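Local coordinates for protein myosin-17 (Arabidopsis thaliana, PDB 7KFL) that is a plant class XI myosin motor whose globular tail binds cargo, probably for transport along actin filaments, at residues D69-L74 with R171-K176. Numbering follows the deposited sequence.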
ATOM      1  N   ASP A  69       0.927  16.541   9.096  1.00 77.46           N
ATOM      2  CA  ASP A  69       0.128  16.551   7.842  1.00 77.28           C
ATOM      3  C   ASP A  69       1.108  16.619   6.666  1.00 74.43           C
ATOM      4  O   ASP A  69       1.202  17.680   6.018  1.00 74.31           O
ATOM      5  CB  ASP A  69      -0.898  17.689   7.845  1.00 79.66           C
ATOM      6  CG  ASP A  69      -2.076  17.459   6.911  1.00 81.21           C
ATOM      7  OD1 ASP A  69      -1.961  16.595   6.010  1.00 80.90           O
ATOM      8  OD2 ASP A  69      -3.104  18.140   7.096  1.00 83.25           O
ATOM      9  N   ASN A  70       1.809  15.508   6.423  1.00 71.68           N
ATOM     10  CA  ASN A  70       2.965  15.403   5.492  1.00 69.33           C
ATOM     11  C   ASN A  70       2.539  14.693   4.200  1.00 66.58           C
ATOM     12  O   ASN A  70       3.432  14.234   3.470  1.00 67.31           O
ATOM     13  CB  ASN A  70       4.142  14.675   6.153  1.00 69.11           C
ATOM     14  CG  ASN A  70       3.749  13.376   6.830  1.00 68.22           C
ATOM     15  OD1 ASN A  70       2.582  12.986   6.819  1.00 66.20           O
ATOM     16  ND2 ASN A  70       4.716  12.694   7.424  1.00 67.84           N
ATOM     17  N   ASN A  71       1.236  14.625   3.911  1.00 63.63           N
ATOM     18  CA  ASN A  71       0.688  13.810   2.794  1.00 62.33           C
ATOM     19  C   ASN A  71       1.155  14.384   1.451  1.00 62.43           C
ATOM     20  O   ASN A  71       1.587  13.590   0.592  1.00 61.82           O
ATOM     21  CB  ASN A  71      -0.837  13.692   2.865  1.00 61.47           C
ATOM     22  CG  ASN A  71      -1.289  12.478   3.646  1.00 60.62           C
ATOM     23  OD1 ASN A  71      -0.682  11.414   3.551  1.00 59.25           O
ATOM     24  ND2 ASN A  71      -2.357  12.620   4.414  1.00 61.62           N
ATOM     25  N   GLU A  72       1.072  15.707   1.285  1.00 63.34           N
ATOM     26  CA  GLU A  72       1.426  16.413   0.024  1.00 63.32           C
ATOM     27  C   GLU A  72       2.937  16.305  -0.211  1.00 60.77           C
ATOM     28  O   GLU A  72       3.332  15.963  -1.343  1.00 61.22           O
ATOM     29  CB  GLU A  72       0.974  17.873   0.080  1.00 66.39           C
ATOM     30  CG  GLU A  72      -0.532  18.039   0.192  1.00 68.40           C
ATOM     31  CD  GLU A  72      -1.017  19.477   0.118  1.00 71.50           C
ATOM     32  OE1 GLU A  72      -0.488  20.237  -0.724  1.00 72.40           O
ATOM     33  OE2 GLU A  72      -1.922  19.838   0.904  1.00 73.79           O
ATOM     34  N   VAL A  73       3.739  16.574   0.824  1.00 58.10           N
ATOM     35  CA  VAL A  73       5.233  16.544   0.768  1.00 56.21           C
ATOM     36  C   VAL A  73       5.718  15.095   0.591  1.00 54.09           C
ATOM     37  O   VAL A  73       6.775  14.913  -0.052  1.00 53.98           O
ATOM     38  CB  VAL A  73       5.862  17.223   2.003  1.00 56.19           C
ATOM     39  CG1 VAL A  73       5.573  16.476   3.295  1.00 56.21           C
ATOM     40  CG2 VAL A  73       7.359  17.429   1.835  1.00 56.10           C
ATOM     41  N   LEU A  74       4.984  14.108   1.124  1.00 51.54           N
ATOM     42  CA  LEU A  74       5.315  12.660   0.994  1.00 50.26           C
ATOM     43  C   LEU A  74       5.059  12.190  -0.441  1.00 49.38           C
ATOM     44  O   LEU A  74       5.945  11.527  -1.008  1.00 49.86           O
ATOM     45  CB  LEU A  74       4.488  11.834   1.984  1.00 50.21           C
ATOM     46  CG  LEU A  74       5.063  11.721   3.395  1.00 49.88           C
ATOM     47  CD1 LEU A  74       4.014  11.194   4.360  1.00 49.70           C
ATOM     48  CD2 LEU A  74       6.298  10.833   3.411  1.00 49.41           C
ATOM     49  N   ARG A 171       1.183   4.893   2.966  1.00 47.01           N
ATOM     50  CA  ARG A 171       0.356   3.678   3.198  1.00 47.07           C
ATOM     51  C   ARG A 171      -0.175   3.675   4.637  1.00 46.91           C
ATOM     52  O   ARG A 171      -1.388   3.478   4.814  1.00 46.84           O
ATOM     53  CB  ARG A 171       1.178   2.415   2.917  1.00 46.63           C
ATOM     54  CG  ARG A 171       0.479   1.111   3.279  1.00 46.66           C
ATOM     55  CD  ARG A 171       1.463  -0.038   3.360  1.00 46.84           C
ATOM     56  NE  ARG A 171       2.385   0.121   4.478  1.00 46.60           N
ATOM     57  CZ  ARG A 171       3.491  -0.590   4.666  1.00 46.48           C
ATOM     58  NH1 ARG A 171       3.839  -1.535   3.806  1.00 46.35           N
ATOM     59  NH2 ARG A 171       4.251  -0.350   5.719  1.00 46.83           N
ATOM     60  N   ASP A 172       0.701   3.874   5.624  1.00 47.59           N
ATOM     61  CA  ASP A 172       0.353   3.804   7.069  1.00 48.88           C
ATOM     62  C   ASP A 172      -0.571   4.983   7.424  1.00 48.69           C
ATOM     63  O   ASP A 172      -1.517   4.761   8.200  1.00 48.68           O
ATOM     64  CB  ASP A 172       1.616   3.696   7.936  1.00 50.17           C
ATOM     65  CG  ASP A 172       2.335   2.351   7.837  1.00 51.11           C
ATOM     66  OD1 ASP A 172       1.788   1.424   7.193  1.00 51.36           O
ATOM     67  OD2 ASP A 172       3.443   2.234   8.403  1.00 51.57           O
ATOM     68  N   ASN A 173      -0.341   6.174   6.856  1.00 49.01           N
ATOM     69  CA  ASN A 173      -1.216   7.369   7.038  1.00 49.48           C
ATOM     70  C   ASN A 173      -2.642   7.054   6.565  1.00 49.30           C
ATOM     71  O   ASN A 173      -3.598   7.451   7.266  1.00 48.14           O
ATOM     72  CB  ASN A 173      -0.695   8.604   6.294  1.00 49.86           C
ATOM     73  CG  ASN A 173       0.430   9.322   7.010  1.00 50.49           C
ATOM     74  OD1 ASN A 173       0.847   8.923   8.095  1.00 51.25           O
ATOM     75  ND2 ASN A 173       0.935  10.384   6.403  1.00 50.99           N
ATOM     76  N   LEU A 174      -2.774   6.382   5.416  1.00 48.85           N
ATOM     77  CA  LEU A 174      -4.075   5.959   4.831  1.00 49.08           C
ATOM     78  C   LEU A 174      -4.725   4.904   5.737  1.00 49.97           C
ATOM     79  O   LEU A 174      -5.944   5.014   5.971  1.00 49.21           O
ATOM     80  CB  LEU A 174      -3.842   5.436   3.408  1.00 48.69           C
ATOM     81  CG  LEU A 174      -5.063   4.891   2.666  1.00 48.37           C
ATOM     82  CD1 LEU A 174      -6.256   5.826   2.777  1.00 48.73           C
ATOM     83  CD2 LEU A 174      -4.728   4.643   1.204  1.00 48.57           C
ATOM     84  N   LYS A 175      -3.940   3.937   6.236  1.00 52.19           N
ATOM     85  CA  LYS A 175      -4.387   2.891   7.201  1.00 54.14           C
ATOM     86  C   LYS A 175      -4.997   3.559   8.443  1.00 55.32           C
ATOM     87  O   LYS A 175      -6.073   3.116   8.875  1.00 56.41           O
ATOM     88  CB  LYS A 175      -3.232   1.975   7.621  1.00 55.51           C
ATOM     89  CG  LYS A 175      -2.853   0.888   6.621  1.00 56.71           C
ATOM     90  CD  LYS A 175      -1.938  -0.184   7.193  1.00 57.83           C
ATOM     91  CE  LYS A 175      -1.424  -1.151   6.143  1.00 58.99           C
ATOM     92  NZ  LYS A 175      -0.553  -2.203   6.724  1.00 59.61           N
ATOM     93  N   LYS A 176      -4.332   4.584   8.983  1.00 56.43           N
ATOM     94  CA  LYS A 176      -4.744   5.314  10.215  1.00 58.18           C
ATOM     95  C   LYS A 176      -6.054   6.074   9.966  1.00 58.37           C
ATOM     96  O   LYS A 176      -6.822   6.252  10.933  1.00 59.16           O
ATOM     97  CB  LYS A 176      -3.629   6.272  10.648  1.00 59.48           C
ATOM     98  CG  LYS A 176      -3.923   7.136  11.868  1.00 61.10           C
ATOM     99  CD  LYS A 176      -3.082   8.398  11.910  1.00 62.76           C
ATOM    100  CE  LYS A 176      -2.453   8.667  13.261  1.00 64.15           C
ATOM    101  NZ  LYS A 176      -1.300   9.595  13.150  1.00 64.88           N
TER
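N173 of helix 150-186 reaches across to the first turn of helix 71-89 and gives its side-chain amide to two other asparagines. Its ND2 donates to N70 OD1 at 3.1 Å, an oxygen lying close to the N173 amide plane, though the bond is bent, with an N-H...O angle of 139°. The second bond, from N173 ND2 to N71 OD1, is straighter but weak at 3.4 Å. One NH2 group thus serves two carbonyl oxygens, which suits asparagine: its trigonal nitrogen carries two hydrogens at the end of a short arm. The N71 amide stands nearly perpendicular to that of N173, at 83°, while the N70 amide is turned less. Beside this polar junction, L74 brings CD1 to N173 ND2, at 3.8 Å; its side chain also packs on I166, M169 and I170 of the same helix and on I65, which suits a buried leucine. N173 CG lies anti to its carbonyl carbon (chi1 -79°), which extends the amide toward helix 71-89. The two acceptors are themselves steadied through their nitrogens: N70 ND2 bonds to I65 O, at the end of helix 53-65, and N71 ND2 to Y225 OH on helix 205-231. Asparagine suits both places, since one amide can accept through OD1 while ND2 donates elsewhere. A leucine in place of N173 has no side-chain N-H to give, and would probably leave the N70 and N71 amides less well fixed on that side. Here, then, uncharged amides link two helices of the tail through one bent and one weak hydrogen bond, a modest tie that needs no charge.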